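Local coordinates for protein BauA (Acinetobacter baumannii, PDB 6HCP) that probably takes up ferric preacinetobactin, an iron-loaded siderophore, across the outer membrane as a TonB-dependent transporter, at residues 434-448 with 459-473. Sequence-based numbering, arbitrary orientation.
Sequences DKVQLTLGLRHQTVK and NAKSATTPGVALLIK. With C8E ((hydroxyethyloxy)tri(ethyloxy)octane), chain B; EDO (1,2-ethanediol), chain Y.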
ATOM      1  N   ASP A 434      42.548 -25.118 -27.325  1.00 54.36           N
ATOM      2  CA  ASP A 434      42.042 -24.215 -26.300  1.00 46.36           C
ATOM      3  C   ASP A 434      40.804 -24.799 -25.605  1.00 37.17           C
ATOM      4  O   ASP A 434      40.188 -24.121 -24.783  1.00 42.89           O
ATOM      5  CB  ASP A 434      41.784 -22.826 -26.883  1.00 53.26           C
ATOM      6  CG  ASP A 434      43.060 -22.108 -27.290  1.00 68.82           C
ATOM      7  OD1 ASP A 434      44.156 -22.636 -26.986  1.00 70.24           O
ATOM      8  OD2 ASP A 434      42.949 -21.078 -27.976  1.00 76.28           O
ATOM      9  N   LYS A 435      40.576 -26.109 -25.743  1.00 35.63           N
ATOM     10  CA  LYS A 435      39.409 -26.737 -25.130  1.00 39.79           C
ATOM     11  C   LYS A 435      39.699 -27.165 -23.683  1.00 37.62           C
ATOM     12  O   LYS A 435      38.776 -27.548 -22.969  1.00 35.45           O
ATOM     13  CB  LYS A 435      38.925 -27.924 -25.968  1.00 44.84           C
ATOM     14  CG  LYS A 435      38.239 -27.525 -27.271  1.00 50.03           C
ATOM     15  CD  LYS A 435      37.513 -28.666 -27.953  1.00 56.87           C
ATOM     16  CE  LYS A 435      38.447 -29.703 -28.537  1.00 75.92           C
ATOM     17  NZ  LYS A 435      37.873 -30.323 -29.757  1.00 95.77           N
ATOM     18  N   VAL A 436      40.982 -27.290 -23.331  1.00 35.29           N
ATOM     19  CA  VAL A 436      41.378 -27.672 -21.976  1.00 38.08           C
ATOM     20  C   VAL A 436      42.390 -26.643 -21.473  1.00 39.98           C
ATOM     21  O   VAL A 436      43.375 -26.365 -22.152  1.00 38.79           O
ATOM     22  CB  VAL A 436      41.950 -29.097 -21.909  1.00 39.40           C
ATOM     23  CG1 VAL A 436      42.322 -29.481 -20.480  1.00 39.69           C
ATOM     24  CG2 VAL A 436      40.983 -30.117 -22.489  1.00 45.49           C
ATOM     25  N   GLN A 437      42.044 -25.964 -20.374  1.00 30.69           N
ATOM     26  CA  GLN A 437      42.824 -24.825 -19.887  1.00 27.31           C
ATOM     27  C   GLN A 437      43.161 -25.036 -18.405  1.00 37.17           C
ATOM     28  O   GLN A 437      42.259 -25.198 -17.577  1.00 31.82           O
ATOM     29  CB  GLN A 437      42.050 -23.528 -20.082  1.00 33.61           C
ATOM     30  CG  GLN A 437      41.789 -23.213 -21.546  1.00 38.22           C
ATOM     31  CD  GLN A 437      40.900 -22.011 -21.734  1.00 46.88           C
ATOM     32  OE1 GLN A 437      40.947 -21.050 -20.962  1.00 44.71           O
ATOM     33  NE2 GLN A 437      40.121 -22.037 -22.807  1.00 44.45           N
ATOM     34  N   LEU A 438      44.457 -25.229 -18.126  1.00 32.51           N
ATOM     35  CA  LEU A 438      44.955 -25.500 -16.767  1.00 33.50           C
ATOM     36  C   LEU A 438      45.723 -24.277 -16.277  1.00 35.57           C
ATOM     37  O   LEU A 438      46.693 -23.854 -16.916  1.00 31.49           O
ATOM     38  CB  LEU A 438      45.878 -26.719 -16.786  1.00 32.40           C
ATOM     39  CG  LEU A 438      46.626 -27.001 -15.482  1.00 33.15           C
ATOM     40  CD1 LEU A 438      45.667 -27.428 -14.392  1.00 32.64           C
ATOM     41  CD2 LEU A 438      47.685 -28.067 -15.697  1.00 36.75           C
ATOM     42  N   THR A 439      45.264 -23.708 -15.154  1.00 30.43           N
ATOM     43  CA  THR A 439      45.930 -22.555 -14.551  1.00 26.41           C
ATOM     44  C   THR A 439      46.605 -23.031 -13.251  1.00 29.28           C
ATOM     45  O   THR A 439      46.003 -23.746 -12.475  1.00 29.67           O
ATOM     46  CB  THR A 439      44.941 -21.411 -14.298  1.00 32.18           C
ATOM     47  OG1 THR A 439      44.391 -20.957 -15.531  1.00 32.18           O
ATOM     48  CG2 THR A 439      45.578 -20.224 -13.611  1.00 32.72           C
ATOM     49  N   LEU A 440      47.882 -22.683 -13.084  1.00 28.34           N
ATOM     50  CA  LEU A 440      48.695 -23.022 -11.911  1.00 30.19           C
ATOM     51  C   LEU A 440      49.384 -21.735 -11.474  1.00 28.17           C
ATOM     52  O   LEU A 440      49.940 -21.015 -12.315  1.00 29.19           O
ATOM     53  CB  LEU A 440      49.808 -24.013 -12.280  1.00 38.53           C
ATOM     54  CG  LEU A 440      49.407 -25.379 -12.798  1.00 54.53           C
ATOM     55  CD1 LEU A 440      50.659 -26.147 -13.202  1.00 51.64           C
ATOM     56  CD2 LEU A 440      48.626 -26.149 -11.746  1.00 61.71           C
ATOM     57  N   GLY A 441      49.539 -21.553 -10.159  1.00 25.21           N
ATOM     58  CA  GLY A 441      50.309 -20.434  -9.701  1.00 26.78           C
ATOM     59  C   GLY A 441      50.602 -20.484  -8.212  1.00 23.92           C
ATOM     60  O   GLY A 441      50.064 -21.314  -7.475  1.00 24.46           O
ATOM     61  N   LEU A 442      51.458 -19.558  -7.782  1.00 25.71           N
ATOM     62  CA  LEU A 442      51.615 -19.338  -6.370  1.00 28.22           C
ATOM     63  C   LEU A 442      51.856 -17.860  -6.099  1.00 26.86           C
ATOM     64  O   LEU A 442      52.227 -17.106  -6.992  1.00 30.07           O
ATOM     65  CB  LEU A 442      52.745 -20.230  -5.850  1.00 38.30           C
ATOM     66  CG  LEU A 442      54.162 -19.801  -6.183  1.00 46.08           C
ATOM     67  CD1 LEU A 442      54.608 -18.646  -5.304  1.00 56.18           C
ATOM     68  CD2 LEU A 442      55.102 -20.991  -6.000  1.00 56.15           C
ATOM     69  N   ARG A 443      51.594 -17.467  -4.840  1.00 26.04           N
ATOM     70  CA  ARG A 443      51.846 -16.136  -4.372  1.00 24.47           C
ATOM     71  C   ARG A 443      52.452 -16.200  -2.964  1.00 22.58           C
ATOM     72  O   ARG A 443      52.036 -16.978  -2.133  1.00 24.84           O
ATOM     73  CB  ARG A 443      50.561 -15.305  -4.389  1.00 27.63           C
ATOM     74  CG  ARG A 443      50.720 -13.897  -3.845  1.00 25.54           C
ATOM     75  CD  ARG A 443      49.465 -13.029  -3.994  1.00 28.66           C
ATOM     76  NE  ARG A 443      48.998 -12.921  -5.366  1.00 26.54           N
ATOM     77  CZ  ARG A 443      49.613 -12.258  -6.336  1.00 25.35           C
ATOM     78  NH1 ARG A 443      50.551 -11.364  -6.035  1.00 26.07           N
ATOM     79  NH2 ARG A 443      49.269 -12.495  -7.601  1.00 26.46           N
ATOM     80  N   HIS A 444      53.447 -15.349  -2.737  1.00 25.48           N
ATOM     81  CA  HIS A 444      54.077 -15.226  -1.447  1.00 26.16           C
ATOM     82  C   HIS A 444      53.656 -13.876  -0.880  1.00 23.91           C
ATOM     83  O   HIS A 444      53.826 -12.849  -1.519  1.00 27.00           O
ATOM     84  CB  HIS A 444      55.615 -15.340  -1.550  1.00 29.29           C
ATOM     85  CG  HIS A 444      56.296 -15.330  -0.218  1.00 26.76           C
ATOM     86  ND1 HIS A 444      56.279 -16.432   0.613  1.00 29.72           N
ATOM     87  CD2 HIS A 444      57.015 -14.375   0.419  1.00 28.59           C
ATOM     88  CE1 HIS A 444      56.882 -16.123   1.746  1.00 28.89           C
ATOM     89  NE2 HIS A 444      57.385 -14.896   1.636  1.00 27.98           N
ATOM     90  N   GLN A 445      53.064 -13.920   0.312  1.00 26.14           N
ATOM     91  CA  GLN A 445      52.375 -12.780   0.919  1.00 26.82           C
ATOM     92  C   GLN A 445      53.045 -12.451   2.261  1.00 26.26           C
ATOM     93  O   GLN A 445      53.245 -13.347   3.071  1.00 27.79           O
ATOM     94  CB  GLN A 445      50.909 -13.142   1.154  1.00 26.32           C
ATOM     95  CG  GLN A 445      50.102 -12.038   1.834  1.00 29.12           C
ATOM     96  CD  GLN A 445      49.699 -10.974   0.847  1.00 29.95           C
ATOM     97  OE1 GLN A 445      49.117 -11.254  -0.205  1.00 30.91           O
ATOM     98  NE2 GLN A 445      50.009  -9.740   1.178  1.00 32.13           N
ATOM     99  N   THR A 446      53.292 -11.165   2.500  1.00 24.59           N
ATOM    100  CA  THR A 446      53.780 -10.694   3.774  1.00 25.80           C
ATOM    101  C   THR A 446      52.805  -9.667   4.365  1.00 29.24           C
ATOM    102  O   THR A 446      52.220  -8.893   3.642  1.00 26.56           O
ATOM    103  CB  THR A 446      55.201 -10.121   3.644  1.00 30.64           C
ATOM    104  OG1 THR A 446      56.022 -11.146   3.076  1.00 37.34           O
ATOM    105  CG2 THR A 446      55.801  -9.734   4.979  1.00 36.87           C
ATOM    106  N   VAL A 447      52.786  -9.562   5.698  1.00 26.64           N
ATOM    107  CA  VAL A 447      51.952  -8.582   6.398  1.00 27.47           C
ATOM    108  C   VAL A 447      52.623  -8.194   7.718  1.00 27.18           C
ATOM    109  O   VAL A 447      53.195  -9.040   8.422  1.00 27.95           O
ATOM    110  CB  VAL A 447      50.542  -9.137   6.644  1.00 26.71           C
ATOM    111  CG1 VAL A 447      50.572 -10.402   7.460  1.00 31.73           C
ATOM    112  CG2 VAL A 447      49.634  -8.111   7.293  1.00 29.86           C
ATOM    113  N   LYS A 448      52.477  -6.914   8.071  1.00 25.79           N
ATOM    114  CA  LYS A 448      52.869  -6.422   9.371  1.00 28.38           C
ATOM    115  C   LYS A 448      51.875  -5.349   9.824  1.00 30.16           C
ATOM    116  O   LYS A 448      51.641  -4.402   9.092  1.00 28.44           O
ATOM    117  CB  LYS A 448      54.271  -5.807   9.322  1.00 30.08           C
ATOM    118  CG  LYS A 448      54.809  -5.381  10.679  1.00 30.76           C
ATOM    119  CD  LYS A 448      56.238  -4.893  10.649  1.00 33.70           C
ATOM    120  CE  LYS A 448      56.694  -4.503  12.040  1.00 39.35           C
ATOM    121  NZ  LYS A 448      58.046  -3.909  12.028  1.00 43.11           N
ATOM    122  N   ASN A 459      55.978  -7.825  14.520  1.00 31.33           N
ATOM    123  CA  ASN A 459      56.885  -8.462  13.539  1.00 31.30           C
ATOM    124  C   ASN A 459      56.075  -8.811  12.289  1.00 28.47           C
ATOM    125  O   ASN A 459      54.937  -9.298  12.415  1.00 30.81           O
ATOM    126  CB  ASN A 459      57.533  -9.727  14.112  1.00 35.09           C
ATOM    127  CG  ASN A 459      58.434  -9.441  15.300  1.00 37.82           C
ATOM    128  OD1 ASN A 459      58.177  -9.872  16.429  1.00 45.30           O
ATOM    129  ND2 ASN A 459      59.489  -8.706  15.042  1.00 31.92           N
ATOM    130  N   ALA A 460      56.726  -8.713  11.131  1.00 29.42           N
ATOM    131  CA  ALA A 460      56.162  -9.184   9.842  1.00 28.55           C
ATOM    132  C   ALA A 460      56.070 -10.703   9.847  1.00 30.21           C
ATOM    133  O   ALA A 460      56.884 -11.383  10.463  1.00 29.97           O
ATOM    134  CB  ALA A 460      57.009  -8.705   8.688  1.00 30.30           C
ATOM    135  N   LYS A 461      55.039 -11.222   9.180  1.00 25.02           N
ATOM    136  CA  LYS A 461      54.859 -12.644   8.993  1.00 23.46           C
ATOM    137  C   LYS A 461      54.490 -12.881   7.524  1.00 30.01           C
ATOM    138  O   LYS A 461      53.994 -11.982   6.853  1.00 27.23           O
ATOM    139  CB  LYS A 461      53.777 -13.208   9.924  1.00 28.01           C
ATOM    140  CG  LYS A 461      54.087 -13.110  11.413  1.00 28.78           C
ATOM    141  CD  LYS A 461      55.275 -13.949  11.861  1.00 28.76           C
ATOM    142  CE  LYS A 461      55.724 -13.563  13.256  1.00 33.53           C
ATOM    143  NZ  LYS A 461      56.859 -14.386  13.714  1.00 32.66           N
ATOM    144  N   SER A 462      54.686 -14.111   7.053  1.00 27.61           N
ATOM    145  CA  SER A 462      54.545 -14.425   5.629  1.00 27.74           C
ATOM    146  C   SER A 462      53.835 -15.761   5.494  1.00 23.86           C
ATOM    147  O   SER A 462      53.902 -16.633   6.394  1.00 26.84           O
ATOM    148  CB  SER A 462      55.893 -14.469   4.919  1.00 28.53           C
ATOM    149  OG  SER A 462      56.520 -13.203   4.970  1.00 30.44           O
ATOM    150  N   ALA A 463      53.290 -15.981   4.295  1.00 25.19           N
ATOM    151  CA  ALA A 463      52.800 -17.263   3.886  1.00 25.42           C
ATOM    152  C   ALA A 463      52.900 -17.382   2.365  1.00 26.58           C
ATOM    153  O   ALA A 463      52.885 -16.376   1.653  1.00 27.58           O
ATOM    154  CB  ALA A 463      51.379 -17.446   4.347  1.00 30.74           C
ATOM    155  N   THR A 464      52.855 -18.628   1.899  1.00 26.45           N
ATOM    156  CA  THR A 464      52.876 -18.938   0.476  1.00 26.34           C
ATOM    157  C   THR A 464      51.610 -19.715   0.133  1.00 25.82           C
ATOM    158  O   THR A 464      51.278 -20.672   0.827  1.00 28.17           O
ATOM    159  CB  THR A 464      54.117 -19.764   0.095  1.00 26.29           C
ATOM    160  OG1 THR A 464      55.270 -19.072   0.567  1.00 28.29           O
ATOM    161  CG2 THR A 464      54.237 -19.962  -1.396  1.00 28.37           C
ATOM    162  N   THR A 465      50.884 -19.222  -0.892  1.00 25.89           N
ATOM    163  CA  THR A 465      49.579 -19.709  -1.234  1.00 26.52           C
ATOM    164  C   THR A 465      49.580 -20.189  -2.685  1.00 27.01           C
ATOM    165  O   THR A 465      49.839 -19.425  -3.602  1.00 27.08           O
ATOM    166  CB  THR A 465      48.509 -18.642  -0.947  1.00 29.30           C
ATOM    167  OG1 THR A 465      47.248 -19.269  -1.135  1.00 29.98           O
ATOM    168  CG2 THR A 465      48.625 -17.394  -1.793  1.00 28.75           C
ATOM    169  N   PRO A 466      49.172 -21.438  -2.944  1.00 27.26           N
ATOM    170  CA  PRO A 466      49.042 -21.921  -4.317  1.00 31.23           C
ATOM    171  C   PRO A 466      47.601 -21.785  -4.828  1.00 32.75           C
ATOM    172  O   PRO A 466      46.675 -21.643  -4.031  1.00 29.00           O
ATOM    173  CB  PRO A 466      49.415 -23.398  -4.173  1.00 30.06           C
ATOM    174  CG  PRO A 466      48.856 -23.765  -2.806  1.00 32.22           C
ATOM    175  CD  PRO A 466      48.989 -22.511  -1.960  1.00 31.86           C
ATOM    176  N   GLY A 467      47.432 -21.943  -6.142  1.00 28.71           N
ATOM    177  CA  GLY A 467      46.121 -22.110  -6.741  1.00 28.54           C
ATOM    178  C   GLY A 467      46.229 -22.950  -8.000  1.00 28.19           C
ATOM    179  O   GLY A 467      47.286 -22.942  -8.672  1.00 27.79           O
ATOM    180  N   VAL A 468      45.193 -23.746  -8.258  1.00 26.46           N
ATOM    181  CA  VAL A 468      45.117 -24.505  -9.486  1.00 28.20           C
ATOM    182  C   VAL A 468      43.659 -24.532  -9.949  1.00 29.17           C
ATOM    183  O   VAL A 468      42.734 -24.596  -9.145  1.00 27.15           O
ATOM    184  CB  VAL A 468      45.683 -25.920  -9.302  1.00 35.09           C
ATOM    185  CG1 VAL A 468      45.004 -26.658  -8.169  1.00 36.95           C
ATOM    186  CG2 VAL A 468      45.589 -26.740 -10.582  1.00 33.38           C
ATOM    187  N   ALA A 469      43.460 -24.382 -11.252  1.00 27.72           N
ATOM    188  CA  ALA A 469      42.130 -24.423 -11.814  1.00 28.59           C
ATOM    189  C   ALA A 469      42.183 -25.131 -13.175  1.00 32.91           C
ATOM    190  O   ALA A 469      43.147 -24.992 -13.923  1.00 32.26           O
ATOM    191  CB  ALA A 469      41.600 -23.023 -11.958  1.00 30.17           C
ATOM    192  N   LEU A 470      41.129 -25.883 -13.472  1.00 29.19           N
ATOM    193  CA  LEU A 470      41.023 -26.613 -14.722  1.00 31.26           C
ATOM    194  C   LEU A 470      39.672 -26.294 -15.347  1.00 31.23           C
ATOM    195  O   LEU A 470      38.633 -26.388 -14.676  1.00 32.14           O
ATOM    196  CB  LEU A 470      41.157 -28.110 -14.429  1.00 33.21           C
ATOM    197  CG  LEU A 470      40.998 -29.037 -15.629  1.00 37.16           C
ATOM    198  CD1 LEU A 470      42.050 -28.718 -16.683  1.00 35.71           C
ATOM    199  CD2 LEU A 470      41.081 -30.488 -15.181  1.00 38.28           C
ATOM    200  N   LEU A 471      39.701 -25.923 -16.628  1.00 31.72           N
ATOM    201  CA  LEU A 471      38.493 -25.688 -17.373  1.00 30.33           C
ATOM    202  C   LEU A 471      38.499 -26.519 -18.668  1.00 32.20           C
ATOM    203  O   LEU A 471      39.486 -26.525 -19.384  1.00 34.31           O
ATOM    204  CB  LEU A 471      38.387 -24.202 -17.689  1.00 32.28           C
ATOM    205  CG  LEU A 471      37.076 -23.845 -18.382  1.00 36.41           C
ATOM    206  CD1 LEU A 471      36.431 -22.636 -17.755  1.00 31.72           C
ATOM    207  CD2 LEU A 471      37.289 -23.668 -19.877  1.00 37.09           C
ATOM    208  N   ILE A 472      37.401 -27.242 -18.901  1.00 31.96           N
ATOM    209  CA  ILE A 472      37.193 -28.024 -20.107  1.00 33.85           C
ATOM    210  C   ILE A 472      35.968 -27.475 -20.852  1.00 35.43           C
ATOM    211  O   ILE A 472      34.861 -27.418 -20.307  1.00 34.98           O
ATOM    212  CB  ILE A 472      37.034 -29.511 -19.776  1.00 38.10           C
ATOM    213  CG1 ILE A 472      38.275 -30.075 -19.077  1.00 41.30           C
ATOM    214  CG2 ILE A 472      36.684 -30.287 -21.047  1.00 38.64           C
ATOM    215  CD1 ILE A 472      38.049 -31.425 -18.437  1.00 41.26           C
ATOM    216  N   LYS A 473      36.198 -27.039 -22.090  1.00 37.43           N
ATOM    217  CA  LYS A 473      35.125 -26.641 -22.989  1.00 35.92           C
ATOM    218  C   LYS A 473      34.564 -27.891 -23.661  1.00 35.27           C
ATOM    219  O   LYS A 473      35.102 -28.344 -24.645  1.00 44.86           O
ATOM    220  CB  LYS A 473      35.646 -25.623 -24.002  1.00 38.60           C
ATOM    221  CG  LYS A 473      36.191 -24.341 -23.392  1.00 38.05           C
ATOM    222  CD  LYS A 473      36.828 -23.390 -24.373  1.00 45.01           C
ATOM    223  CE  LYS A 473      35.825 -22.580 -25.169  1.00 60.22           C
ATOM    224  NZ  LYS A 473      35.260 -21.465 -24.375  1.00 66.58           N
TER
HETATM  225  C1  C8E B 826      47.069 -28.854  -1.155  1.00 65.60           C
HETATM  226  C2  C8E B 826      46.680 -28.443  -2.558  1.00 64.08           C
HETATM  227  C3  C8E B 826      47.834 -27.694  -3.206  1.00 59.52           C
HETATM  228  C4  C8E B 826      47.516 -27.247  -4.631  1.00 57.29           C
HETATM  229  C5  C8E B 826      48.742 -27.421  -5.515  1.00 53.56           C
HETATM  230  C6  C8E B 826      48.934 -26.321  -6.530  1.00 45.19           C
HETATM  231  C7  C8E B 826      50.388 -25.936  -6.583  1.00 43.80           C
HETATM  232  C8  C8E B 826      50.648 -25.176  -7.842  1.00 42.43           C
HETATM  233  O9  C8E B 826      51.919 -24.571  -7.715  1.00 44.99           O
HETATM  234  C10 C8E B 826      52.733 -24.670  -8.866  1.00 50.44           C
HETATM  235  C11 C8E B 826      53.732 -23.529  -8.916  1.00 49.72           C
HETATM  236  O12 C8E B 826      53.672 -22.906 -10.210  1.00 62.57           O
HETATM  237  C13 C8E B 826      54.905 -22.812 -10.915  1.00 66.92           C
HETATM  238  C14 C8E B 826      54.901 -21.523 -11.731  1.00 81.86           C
HETATM  239  O15 C8E B 826      53.708 -21.416 -12.510  1.00 78.39           O
HETATM  240  C1  EDO Y 822      57.777 -13.504  17.333  1.00 61.61           C
HETATM  241  O1  EDO Y 822      58.330 -13.408  16.027  1.00 60.33           O
HETATM  242  C2  EDO Y 822      56.339 -13.073  17.177  1.00 33.74           C
HETATM  243  O2  EDO Y 822      55.535 -14.268  16.867  1.00 32.87           O
HETATM  244  O   HOH W   1      58.878 -13.807   3.576  1.00 40.83           O
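His444 and Thr464 meet across a non-hydrogen-bonded pair of two antiparallel strands, where ND1 of His444 and Thr464 OG1 share a hydrogen bond of 2.8 Å, in the ring plane at its edge. With CG trans to the backbone N (chi1 -175°), the ring reaches over to the neighbouring strand, and its NE2 holds a water, also in the ring plane, that is shared with Ser462 OG. That hydroxyl also hydrogen-bonds Thr446 OG1 at 2.8 Å, so a polar chain runs from Thr464 to Thr446. Further along the same face the surface turns apolar: Leu440 CD2 lies alongside Val468 CG2, a tight 3.3 Å apart, Leu438 CD1 reaches the same methyl, and Val436 CG1 touches Leu470 CD1. The detergent C8E lies against this face, its C7 3.6 Å from Pro466 CB.

Paired backbone bonds join Gln437 to Leu471 and continue through Thr439-Ala469 to Val447-Lys461. On the opposite face, Arg443 packs CB against Thr465 CG2 while its guanidinium hydrogen-bonds Leu147 O in the plug and Ser422 and Asn368 of the barrel wall, with a cation-pi contact to Phe51. At the strand end, Lys473 NZ forms a salt bridge with Asp59 of the plug.

This barrel hairpin therefore has two chemistries: an outward face whose aliphatic part, touched by detergent, is consistent with lipid contact and gives way to hydroxyls and imidazole, and inner charges, Arg443 and Lys473, that tie wall to plug.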